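Local coordinates for protein flavin-dependent thymidylate synthase (Thermus thermophilus, PDB 6J61) that probably catalyses the FAD- and NADPH-dependent reductive methylation of dUMP to dTMP, with methylenetetrahydrofolate as methyl donor, at residues P8-G13 and R194-A199; V15-Q20 and F66-K71; R84-N89 and F168-D173. All coordinates share one frame; numbering follows the deposited sequence.

Contact 1 of 3, residues P8-G13 and R194-A199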
loop_
_atom_site.group_PDB
_atom_site.type_symbol
_atom_site.label_atom_id
_atom_site.label_comp_id
_atom_site.label_asym_id
_atom_site.label_seq_id
_atom_site.Cartn_x
_atom_site.Cartn_y
_atom_site.Cartn_z
ATOM N N PRO A 8 26.306 11.520 10.618
ATOM C CA PRO A 8 25.664 12.392 11.606
ATOM C C PRO A 8 24.784 13.429 10.923
ATOM O O PRO A 8 25.102 13.901 9.831
ATOM C CB PRO A 8 26.849 13.062 12.318
ATOM C CG PRO A 8 28.011 12.162 12.021
ATOM C CD PRO A 8 27.761 11.725 10.604
ATOM N N VAL A 9 23.673 13.769 11.560
ATOM C CA VAL A 9 22.793 14.798 11.030
ATOM C C VAL A 9 22.351 15.631 12.210
ATOM O O VAL A 9 22.063 15.102 13.282
ATOM C CB VAL A 9 21.535 14.233 10.334
ATOM C CG1 VAL A 9 20.788 15.384 9.651
ATOM C CG2 VAL A 9 21.916 13.150 9.326
ATOM N N LEU A 10 22.293 16.936 12.003
ATOM C CA LEU A 10 21.905 17.872 13.047
ATOM C C LEU A 10 22.850 17.740 14.228
ATOM O O LEU A 10 23.932 17.159 14.108
ATOM C CB LEU A 10 20.464 17.633 13.491
ATOM C CG LEU A 10 19.425 17.753 12.376
ATOM C CD1 LEU A 10 18.023 17.728 12.989
ATOM C CD2 LEU A 10 19.641 19.037 11.601
ATOM N N ASP A 11 22.435 18.269 15.371
ATOM C CA ASP A 11 23.275 18.235 16.550
ATOM C C ASP A 11 23.462 16.847 17.153
ATOM O O ASP A 11 24.582 16.464 17.466
ATOM C CB ASP A 11 22.738 19.223 17.595
ATOM C CG ASP A 11 21.362 18.846 18.108
ATOM O OD1 ASP A 11 20.597 18.229 17.340
ATOM O OD2 ASP A 11 21.038 19.177 19.271
ATOM N N LYS A 12 22.388 16.081 17.294
ATOM C CA LYS A 12 22.513 14.755 17.889
ATOM C C LYS A 12 21.915 13.581 17.093
ATOM O O LYS A 12 21.850 12.466 17.601
ATOM C CB LYS A 12 21.892 14.770 19.286
ATOM C CG LYS A 12 22.270 15.968 20.137
ATOM C CD LYS A 12 21.566 15.907 21.500
ATOM C CE LYS A 12 21.876 17.121 22.391
ATOM N NZ LYS A 12 21.361 18.406 21.844
ATOM N N GLY A 13 21.485 13.817 15.859
ATOM C CA GLY A 13 20.899 12.738 15.083
ATOM C C GLY A 13 21.865 11.965 14.198
ATOM O O GLY A 13 23.068 12.189 14.232
ATOM N N ARG A 194 15.502 17.791 5.075
ATOM C CA ARG A 194 16.301 17.800 3.852
ATOM C C ARG A 194 17.672 17.207 4.164
ATOM O O ARG A 194 18.183 16.378 3.413
ATOM C CB ARG A 194 16.491 19.218 3.302
ATOM C CG ARG A 194 15.222 19.885 2.841
ATOM C CD ARG A 194 15.440 20.574 1.501
ATOM N NE ARG A 194 16.480 21.589 1.552
ATOM C CZ ARG A 194 16.348 22.745 2.186
ATOM N NH1 ARG A 194 15.220 23.027 2.819
ATOM N NH2 ARG A 194 17.341 23.625 2.180
ATOM N N GLN A 195 18.252 17.635 5.285
ATOM C CA GLN A 195 19.568 17.170 5.703
ATOM C C GLN A 195 19.565 15.663 5.876
ATOM O O GLN A 195 20.529 14.999 5.519
ATOM C CB GLN A 195 20.004 17.858 7.010
ATOM C CG GLN A 195 19.957 19.389 6.968
ATOM C CD GLN A 195 20.337 19.960 5.599
ATOM O OE1 GLN A 195 21.426 19.702 5.083
ATOM N NE2 GLN A 195 19.426 20.730 5.002
ATOM N N TYR A 196 18.483 15.116 6.415
ATOM C CA TYR A 196 18.402 13.669 6.584
ATOM C C TYR A 196 18.336 12.997 5.219
ATOM O O TYR A 196 18.913 11.938 5.008
ATOM C CB TYR A 196 17.173 13.284 7.421
ATOM C CG TYR A 196 17.421 13.350 8.905
ATOM C CD1 TYR A 196 18.021 12.279 9.581
ATOM C CD2 TYR A 196 17.092 14.498 9.636
ATOM C CE1 TYR A 196 18.291 12.353 10.953
ATOM C CE2 TYR A 196 17.352 14.578 11.000
ATOM C CZ TYR A 196 17.955 13.507 11.649
ATOM O OH TYR A 196 18.253 13.607 12.984
ATOM N N ALA A 197 17.627 13.616 4.287
ATOM C CA ALA A 197 17.517 13.060 2.944
ATOM C C ALA A 197 18.894 13.101 2.254
ATOM O O ALA A 197 19.234 12.213 1.469
ATOM C CB ALA A 197 16.465 13.848 2.137
ATOM N N ARG A 198 19.685 14.130 2.553
ATOM C CA ARG A 198 21.018 14.252 1.966
ATOM C C ARG A 198 21.881 13.079 2.443
ATOM O O ARG A 198 22.579 12.428 1.658
ATOM C CB ARG A 198 21.682 15.579 2.366
ATOM C CG ARG A 198 21.057 16.827 1.749
ATOM C CD ARG A 198 22.133 17.891 1.493
ATOM N NE ARG A 198 21.823 19.196 2.089
ATOM C CZ ARG A 198 21.105 20.157 1.504
ATOM N NH1 ARG A 198 20.607 19.978 0.282
ATOM N NH2 ARG A 198 20.884 21.304 2.145
ATOM N N ALA A 199 21.821 12.814 3.740
ATOM C CA ALA A 199 22.571 11.717 4.318
ATOM C C ALA A 199 22.224 10.420 3.584
ATOM O O ALA A 199 23.101 9.684 3.127
ATOM C CB ALA A 199 22.230 11.592 5.791
#
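The phenol ring of Tyr196 receives Val9 CG1 almost centrally over one face, 3.7 Å from the ring centroid and only 9° off the normal, a clean CH-pi contact. Leu10 CD1 comes in obliquely on the CE2 side of the same ring, its side chain running at about a right angle to that of the tyrosine. The ring belongs to helix 191-207 and Val9 to the first strand of a beta-hairpin, whose turn, Leu10 to Lys12, leads into strand 13-21; the contact is thus a helix packed against the hairpin end of the antiparallel sheet. Backbone bonds between Val9 and Gly13 close the turn, the one from Gly13 N to Val9 O being weak.

Val9 works with both branches. With CG1 anti to the backbone N (chi1 -172°), that methyl lies above the ring and also meets Gln195 CB at 3.7 Å, while Val9 CG2 turns to Ala199 CB, 3.9 Å away, one helical turn further on. The valine therefore sits across Gln195, Tyr196 and Ala199. Beyond CB the Gln195 chain bends away from the hairpin: its amide nitrogen bonds to Trp191 O, and its OE1 takes a hydrogen bond of 3.1 Å from Arg198 NE.

No hydrogen bond joins the two segments, and the packing is apolar and largely buried, with Val15 of the neighbouring strand adding to it. The tyrosine hydroxyl, which lies beside Gly13, is hydrogen-bonded to Lys71 O of strand 65-73. Lacking a side chain, Gly13 lets that same oxygen, Tyr196 OH, approach its CA to 3.5 Å.

Contact 2 of 3, residues V15-Q20 and F66-K71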
loop_
_atom_site.group_PDB
_atom_site.type_symbol
_atom_site.label_atom_id
_atom_site.label_comp_id
_atom_site.label_asym_id
_atom_site.label_seq_id
_atom_site.Cartn_x
_atom_site.Cartn_y
_atom_site.Cartn_z
ATOM N N VAL A 15 22.068 8.745 10.616
ATOM C CA VAL A 15 21.480 7.822 9.664
ATOM C C VAL A 15 22.516 6.715 9.529
ATOM O O VAL A 15 23.682 6.986 9.231
ATOM C CB VAL A 15 21.244 8.494 8.285
ATOM C CG1 VAL A 15 20.819 7.456 7.265
ATOM C CG2 VAL A 15 20.170 9.560 8.397
ATOM N N ARG A 16 22.095 5.475 9.769
ATOM C CA ARG A 16 22.986 4.316 9.689
ATOM C C ARG A 16 22.389 3.202 8.814
ATOM O O ARG A 16 21.246 2.797 9.008
ATOM C CB ARG A 16 23.261 3.791 11.119
ATOM C CG ARG A 16 24.024 2.458 11.216
ATOM C CD ARG A 16 24.515 2.176 12.651
ATOM N NE ARG A 16 23.475 1.624 13.520
ATOM C CZ ARG A 16 23.029 0.369 13.448
ATOM N NH1 ARG A 16 23.533 -0.469 12.551
ATOM N NH2 ARG A 16 22.072 -0.053 14.261
ATOM N N LEU A 17 23.149 2.713 7.843
ATOM C CA LEU A 17 22.643 1.639 6.989
ATOM C C LEU A 17 22.704 0.314 7.750
ATOM O O LEU A 17 23.782 -0.209 8.004
ATOM C CB LEU A 17 23.464 1.519 5.702
ATOM C CG LEU A 17 23.007 0.364 4.801
ATOM C CD1 LEU A 17 21.624 0.674 4.272
ATOM C CD2 LEU A 17 23.973 0.149 3.646
ATOM N N VAL A 18 21.551 -0.232 8.111
ATOM C CA VAL A 18 21.535 -1.484 8.847
ATOM C C VAL A 18 21.723 -2.667 7.904
ATOM O O VAL A 18 22.630 -3.478 8.116
ATOM C CB VAL A 18 20.239 -1.602 9.682
ATOM C CG1 VAL A 18 20.139 -2.956 10.353
ATOM C CG2 VAL A 18 20.242 -0.511 10.743
ATOM N N ASP A 19 20.901 -2.769 6.861
ATOM C CA ASP A 19 21.055 -3.863 5.896
ATOM C C ASP A 19 20.710 -3.389 4.491
ATOM O O ASP A 19 20.224 -2.272 4.307
ATOM C CB ASP A 19 20.169 -5.057 6.260
ATOM C CG ASP A 19 20.655 -6.364 5.631
ATOM O OD1 ASP A 19 21.671 -6.335 4.901
ATOM O OD2 ASP A 19 20.030 -7.427 5.866
ATOM N N GLN A 20 20.961 -4.240 3.502
ATOM C CA GLN A 20 20.683 -3.900 2.123
ATOM C C GLN A 20 20.489 -5.172 1.313
ATOM O O GLN A 20 21.299 -6.086 1.398
ATOM C CB GLN A 20 21.850 -3.092 1.547
ATOM C CG GLN A 20 21.574 -2.445 0.202
ATOM C CD GLN A 20 22.839 -2.010 -0.532
ATOM O OE1 GLN A 20 23.736 -1.382 0.043
ATOM N NE2 GLN A 20 22.906 -2.332 -1.824
ATOM N N PHE A 66 16.535 -1.072 1.263
ATOM C CA PHE A 66 17.437 -0.490 2.255
ATOM C C PHE A 66 16.727 -0.416 3.607
ATOM O O PHE A 66 15.519 -0.171 3.682
ATOM C CB PHE A 66 17.887 0.924 1.841
ATOM C CG PHE A 66 18.867 0.946 0.702
ATOM C CD1 PHE A 66 18.470 0.616 -0.593
ATOM C CD2 PHE A 66 20.202 1.269 0.925
ATOM C CE1 PHE A 66 19.392 0.608 -1.648
ATOM C CE2 PHE A 66 21.126 1.262 -0.127
ATOM C CZ PHE A 66 20.723 0.933 -1.409
ATOM N N LYS A 67 17.485 -0.640 4.672
ATOM C CA LYS A 67 16.956 -0.599 6.028
ATOM C C LYS A 67 17.874 0.294 6.857
ATOM O O LYS A 67 19.059 0.011 6.994
ATOM C CB LYS A 67 16.893 -2.018 6.600
ATOM C CG LYS A 67 16.299 -2.103 7.996
ATOM C CD LYS A 67 15.739 -3.495 8.318
ATOM C CE LYS A 67 16.811 -4.590 8.304
ATOM N NZ LYS A 67 16.270 -5.908 8.762
ATOM N N PHE A 68 17.330 1.379 7.398
ATOM C CA PHE A 68 18.133 2.303 8.188
ATOM C C PHE A 68 17.745 2.409 9.661
ATOM O O PHE A 68 16.636 2.056 10.064
ATOM C CB PHE A 68 18.075 3.722 7.598
ATOM C CG PHE A 68 18.505 3.816 6.155
ATOM C CD1 PHE A 68 17.621 3.501 5.128
ATOM C CD2 PHE A 68 19.784 4.257 5.823
ATOM C CE1 PHE A 68 18.002 3.630 3.795
ATOM C CE2 PHE A 68 20.168 4.387 4.485
ATOM C CZ PHE A 68 19.272 4.073 3.473
ATOM N N HIS A 69 18.691 2.917 10.446
ATOM C CA HIS A 69 18.528 3.162 11.872
ATOM C C HIS A 69 18.637 4.686 11.902
ATOM O O HIS A 69 19.705 5.249 11.641
ATOM C CB HIS A 69 19.678 2.511 12.651
ATOM C CG HIS A 69 19.625 2.736 14.134
ATOM N ND1 HIS A 69 20.578 2.236 14.994
ATOM C CD2 HIS A 69 18.740 3.409 14.907
ATOM C CE1 HIS A 69 20.283 2.590 16.231
ATOM N NE2 HIS A 69 19.171 3.303 16.206
ATOM N N VAL A 70 17.525 5.356 12.180
ATOM C CA VAL A 70 17.506 6.812 12.185
ATOM C C VAL A 70 17.150 7.403 13.541
ATOM O O VAL A 70 16.240 6.935 14.226
ATOM C CB VAL A 70 16.478 7.354 11.148
ATOM C CG1 VAL A 70 16.623 8.878 10.988
ATOM C CG2 VAL A 70 16.650 6.633 9.817
ATOM N N LYS A 71 17.873 8.450 13.915
ATOM C CA LYS A 71 17.642 9.157 15.170
ATOM C C LYS A 71 17.319 10.584 14.734
ATOM O O LYS A 71 18.119 11.226 14.047
ATOM C CB LYS A 71 18.917 9.126 16.027
ATOM C CG LYS A 71 18.778 9.770 17.394
ATOM C CD LYS A 71 20.054 9.647 18.207
ATOM C CE LYS A 71 19.859 10.281 19.580
ATOM N NZ LYS A 71 21.123 10.383 20.361
#
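Arg16 and His69 are joined by both backbone and side chain. As a hydrogen-bonded antiparallel pair they exchange two main-chain bonds, Arg16 N to His69 O at 3.0 Å and His69 N to Arg16 O at 2.9 Å. Further along, Lys67 O receives Val18 N at 2.7 Å and, weakly, Asp19 N, while Lys67 N returns a bond to Asp19 O.

Among the side chains, Arg16 bends at chi3 (81°) and brings its guanidinium to the imidazole edge, the two planes nearly perpendicular. NH2 of Arg16 donates to His69 ND1 at 2.8 Å, with a weak second bond from NE. An acceptor role for ND1 is consistent with a proton on NE2, which bonds to Glu167. With an alanine here the guanidinium is gone, and His69 ND1 would probably lack its partner, the ring then being held through NE2 and Glu167 alone among these polar bonds.

On the face carrying Val15, Leu17, Gln20, Phe66 and Phe68, apolar and stacking contacts gather. Leu17 CD1 lies over the Phe68 ring, offset toward its rim, and Val15 CG1 reaches Phe68 CD2 at 3.7 Å. The extended Gln20 side chain runs alongside Phe66, its amide stacked on the ring at 15°, with CD 3.7 Å from Phe66 CE2; its amide ends bond to Gly22 and Arg207.

Lys67 NZ crosses to Met63 O of the second subunit. With Val18 and Asp19 both facing Lys67, the pairing shifts by one residue: a classic beta bulge within an antiparallel sheet.

Contact 3 of 3, residues R84-N89 and F168-D173. With FAD (flavin-adenine dinucleotide), chain N.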
loop_
_atom_site.group_PDB
_atom_site.type_symbol
_atom_site.label_atom_id
_atom_site.label_comp_id
_atom_site.label_asym_id
_atom_site.label_seq_id
_atom_site.Cartn_x
_atom_site.Cartn_y
_atom_site.Cartn_z
ATOM N N ARG A 84 3.914 6.303 3.515
ATOM C CA ARG A 84 3.295 5.047 3.881
ATOM C C ARG A 84 3.874 3.782 3.280
ATOM O O ARG A 84 3.614 2.692 3.789
ATOM C CB ARG A 84 1.804 5.127 3.540
ATOM C CG ARG A 84 1.050 6.204 4.306
ATOM C CD ARG A 84 -0.252 6.573 3.608
ATOM N NE ARG A 84 0.002 7.166 2.294
ATOM C CZ ARG A 84 -0.935 7.652 1.484
ATOM N NH1 ARG A 84 -2.208 7.623 1.847
ATOM N NH2 ARG A 84 -0.593 8.160 0.303
ATOM N N THR A 85 4.653 3.913 2.214
ATOM C CA THR A 85 5.204 2.742 1.543
ATOM C C THR A 85 6.398 2.109 2.244
ATOM O O THR A 85 7.039 1.214 1.702
ATOM C CB THR A 85 5.614 3.076 0.089
ATOM O OG1 THR A 85 6.556 4.157 0.097
ATOM C CG2 THR A 85 4.385 3.460 -0.750
ATOM N N ALA A 86 6.695 2.559 3.451
ATOM C CA ALA A 86 7.819 2.005 4.174
ATOM C C ALA A 86 7.407 1.220 5.426
ATOM O O ALA A 86 6.261 1.268 5.864
ATOM C CB ALA A 86 8.782 3.126 4.551
ATOM N N SER A 87 8.356 0.482 5.983
ATOM C CA SER A 87 8.116 -0.278 7.197
ATOM C C SER A 87 8.937 0.431 8.272
ATOM O O SER A 87 10.144 0.622 8.125
ATOM C CB SER A 87 8.570 -1.730 7.022
ATOM O OG SER A 87 7.778 -2.408 6.053
ATOM N N VAL A 88 8.282 0.847 9.343
ATOM C CA VAL A 88 8.984 1.560 10.392
ATOM C C VAL A 88 8.723 0.945 11.748
ATOM O O VAL A 88 7.678 0.326 11.955
ATOM C CB VAL A 88 8.560 3.060 10.421
ATOM C CG1 VAL A 88 7.123 3.200 9.988
ATOM C CG2 VAL A 88 8.680 3.623 11.826
ATOM N N ASN A 89 9.706 1.066 12.643
ATOM C CA ASN A 89 9.566 0.606 14.018
ATOM C C ASN A 89 10.257 1.633 14.887
ATOM O O ASN A 89 11.460 1.834 14.795
ATOM C CB ASN A 89 10.174 -0.771 14.254
ATOM C CG ASN A 89 9.668 -1.389 15.553
ATOM O OD1 ASN A 89 10.136 -1.058 16.646
ATOM N ND2 ASN A 89 8.675 -2.257 15.440
ATOM N N PHE A 168 14.267 5.083 15.204
ATOM C CA PHE A 168 13.477 4.091 14.501
ATOM C C PHE A 168 14.237 3.397 13.374
ATOM O O PHE A 168 15.305 3.836 12.948
ATOM C CB PHE A 168 12.211 4.732 13.926
ATOM C CG PHE A 168 12.474 5.893 12.992
ATOM C CD1 PHE A 168 12.559 7.192 13.485
ATOM C CD2 PHE A 168 12.574 5.689 11.613
ATOM C CE1 PHE A 168 12.730 8.284 12.621
ATOM C CE2 PHE A 168 12.746 6.772 10.740
ATOM C CZ PHE A 168 12.822 8.077 11.246
ATOM N N TYR A 169 13.668 2.291 12.917
ATOM C CA TYR A 169 14.210 1.524 11.808
ATOM C C TYR A 169 13.324 1.866 10.618
ATOM O O TYR A 169 12.100 1.805 10.716
ATOM C CB TYR A 169 14.128 0.022 12.104
ATOM C CG TYR A 169 15.398 -0.552 12.685
ATOM C CD1 TYR A 169 16.117 0.146 13.657
ATOM C CD2 TYR A 169 15.884 -1.794 12.259
ATOM C CE1 TYR A 169 17.291 -0.373 14.187
ATOM C CE2 TYR A 169 17.059 -2.329 12.788
ATOM C CZ TYR A 169 17.759 -1.613 13.752
ATOM O OH TYR A 169 18.926 -2.124 14.293
ATOM N N TRP A 170 13.938 2.236 9.504
ATOM C CA TRP A 170 13.200 2.589 8.304
ATOM C C TRP A 170 13.600 1.610 7.202
ATOM O O TRP A 170 14.765 1.534 6.807
ATOM C CB TRP A 170 13.529 4.043 7.928
ATOM C CG TRP A 170 12.801 4.599 6.729
ATOM C CD1 TRP A 170 13.284 4.725 5.451
ATOM C CD2 TRP A 170 11.459 5.087 6.696
ATOM N NE1 TRP A 170 12.319 5.262 4.626
ATOM C CE2 TRP A 170 11.189 5.493 5.365
ATOM C CE3 TRP A 170 10.452 5.224 7.662
ATOM C CZ2 TRP A 170 9.958 6.021 4.979
ATOM C CZ3 TRP A 170 9.216 5.755 7.273
ATOM C CH2 TRP A 170 8.983 6.145 5.944
ATOM N N LYS A 171 12.623 0.836 6.735
ATOM C CA LYS A 171 12.834 -0.155 5.673
ATOM C C LYS A 171 12.061 0.263 4.424
ATOM O O LYS A 171 10.832 0.377 4.456
ATOM C CB LYS A 171 12.347 -1.532 6.129
ATOM C CG LYS A 171 12.800 -2.662 5.221
ATOM C CD LYS A 171 11.804 -2.992 4.115
ATOM C CE LYS A 171 10.664 -3.827 4.628
ATOM N NZ LYS A 171 9.571 -3.987 3.630
ATOM N N GLN A 172 12.770 0.470 3.320
ATOM C CA GLN A 172 12.109 0.902 2.097
ATOM C C GLN A 172 12.831 0.484 0.825
ATOM O O GLN A 172 14.052 0.463 0.777
ATOM C CB GLN A 172 11.950 2.426 2.137
ATOM C CG GLN A 172 11.062 3.014 1.066
ATOM C CD GLN A 172 10.677 4.431 1.397
ATOM O OE1 GLN A 172 11.521 5.221 1.832
ATOM N NE2 GLN A 172 9.405 4.770 1.202
ATOM N N ASP A 173 12.058 0.161 -0.204
ATOM C CA ASP A 173 12.601 -0.252 -1.488
ATOM C C ASP A 173 13.150 0.941 -2.263
ATOM O O ASP A 173 12.706 2.070 -2.077
ATOM C CB ASP A 173 11.525 -0.987 -2.300
ATOM C CG ASP A 173 10.348 -0.098 -2.669
ATOM O OD1 ASP A 173 10.492 0.737 -3.592
ATOM O OD2 ASP A 173 9.276 -0.240 -2.036
HETATM P PA FAD N . 4.160 7.550 0.148
HETATM O O1A FAD N . 3.420 7.694 1.425
HETATM O O2A FAD N . 5.496 6.674 0.398
HETATM O O5B FAD N . 3.214 6.794 -0.905
HETATM C C5B FAD N . 3.826 6.807 -2.198
HETATM C C4B FAD N . 2.739 6.461 -3.209
HETATM O O4B FAD N . 2.226 5.142 -2.918
HETATM C C3B FAD N . 1.562 7.415 -3.089
HETATM O O3B FAD N . 1.705 8.594 -3.881
HETATM C C2B FAD N . 0.372 6.561 -3.503
HETATM O O2B FAD N . 0.192 6.620 -4.924
HETATM C C1B FAD N . 0.754 5.144 -2.999
HETATM N N9A FAD N . 0.152 4.798 -1.674
HETATM C C8A FAD N . 0.834 4.378 -0.557
HETATM N N7A FAD N . 0.013 4.153 0.433
HETATM C C5A FAD N . -1.250 4.406 0.035
HETATM C C6A FAD N . -2.536 4.342 0.654
HETATM N N6A FAD N . -2.661 3.944 1.971
HETATM N N1A FAD N . -3.628 4.677 -0.070
HETATM C C2A FAD N . -3.527 5.067 -1.351
HETATM N N3A FAD N . -2.340 5.143 -1.974
HETATM C C4A FAD N . -1.191 4.827 -1.330
HETATM N N1 FAD N . 0.512 16.710 4.295
HETATM C C2 FAD N . -0.412 17.143 5.168
HETATM O O2 FAD N . -0.970 16.321 5.874
HETATM N N3 FAD N . -0.757 18.447 5.299
HETATM C C4 FAD N . -0.174 19.439 4.534
HETATM O O4 FAD N . -0.498 20.610 4.664
HETATM C C4X FAD N . 0.864 19.022 3.534
HETATM N N5 FAD N . 1.493 19.883 2.734
HETATM C C5X FAD N . 2.431 19.479 1.831
HETATM C C6 FAD N . 3.076 20.449 0.985
HETATM C C7 FAD N . 4.034 20.050 0.057
HETATM C C7M FAD N . 4.686 21.108 -0.815
HETATM C C8 FAD N . 4.395 18.664 -0.069
HETATM C C8M FAD N . 5.434 18.214 -1.074
HETATM C C9 FAD N . 3.783 17.694 0.744
HETATM C C9A FAD N . 2.790 18.071 1.710
HETATM N N10 FAD N . 2.140 17.108 2.554
HETATM C C10 FAD N . 1.177 17.553 3.468
HETATM C "C1'" FAD N . 2.453 15.657 2.494
HETATM C "C2'" FAD N . 1.791 14.922 1.300
HETATM O "O2'" FAD N . 0.376 15.127 1.294
HETATM C "C3'" FAD N . 2.105 13.407 1.375
HETATM O "O3'" FAD N . 1.471 12.833 2.533
HETATM C "C4'" FAD N . 3.645 13.151 1.442
HETATM O "O4'" FAD N . 4.345 14.021 0.531
HETATM C "C5'" FAD N . 3.955 11.700 1.080
HETATM O "O5'" FAD N . 3.857 11.566 -0.336
HETATM P P FAD N . 3.375 10.073 -0.703
HETATM O O1P FAD N . 2.155 9.714 0.076
HETATM O O2P FAD N . 3.059 10.048 -2.272
HETATM O O3P FAD N . 4.630 9.035 -0.392
#
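Thr85 OG1 is gripped by two partners: it donates to the FAD phosphate oxygen O2A at 2.7 Å and accepts a hydrogen bond from Gln172 NE2 at 3.1 Å, lying in the plane of that amide. The other end of the amide is held as well, since Trp170 NE1 donates to Gln172 OE1 at 2.9 Å, from well above the carbonyl plane. With OE1 held by Trp170, the amide is probably kept from flipping, so that NE2 stays on Thr85 OG1, consistent with the hydroxyl giving its proton to the phosphate. Ala86 CB lies over one face of the indole, though modelled too close for the spacing to be trusted.

Arg84 holds the same cofactor by its backbone and side chain. Its N meets FAD O1A at 2.6 Å and its NH2 reaches O1P at 3.2 Å, while FAD C5A of the adenine lies over the centre of one face of the Arg84 guanidinium, 3.6 Å above its plane. Residues 84-89 lie within the ThyX motif, and residues 87-89 run as the outermost strand of the sheet within this chain, antiparallel to strand 165-173. Ser87 pairs with Lys171 and Asn89 with Tyr169 as hydrogen-bonded pairs. Between them Val88 faces Trp170, its CB near CE3 of the indole.

The site is shared among subunits: Arg84 NH1 forms a salt bridge with Glu62 of the fourth subunit and also bonds to Ala86 O of the third. Where strand 165-173 ends, Asp173 N-caps helix 174-184, and its OD2 accepts a hydrogen bond from Asn176 ND2.

How the contacts relate
From the N terminus, strand 6-9 turns directly into strand 13-21, so contacts 1 and 2 begin on adjacent strands of one sheet. Contact 2 closes first, when strand 65-73 returns beside 13-21 after two helices. The chain then opens contact 3 at residues 84-89 and closes it with strand 165-173, which fits between 65-73 and 87-90. Contacts 2 and 3 therefore follow in series, and both fall within the long excursion that contact 1 closes when helix 191-207 reaches the hairpin. Phe68 N and Trp170 O, a probable hydrogen bond, join contacts 2 and 3 between the neighbouring strands 65-73 and 165-173. Contacts 1 and 3, with centres about 17 Å apart, do not touch.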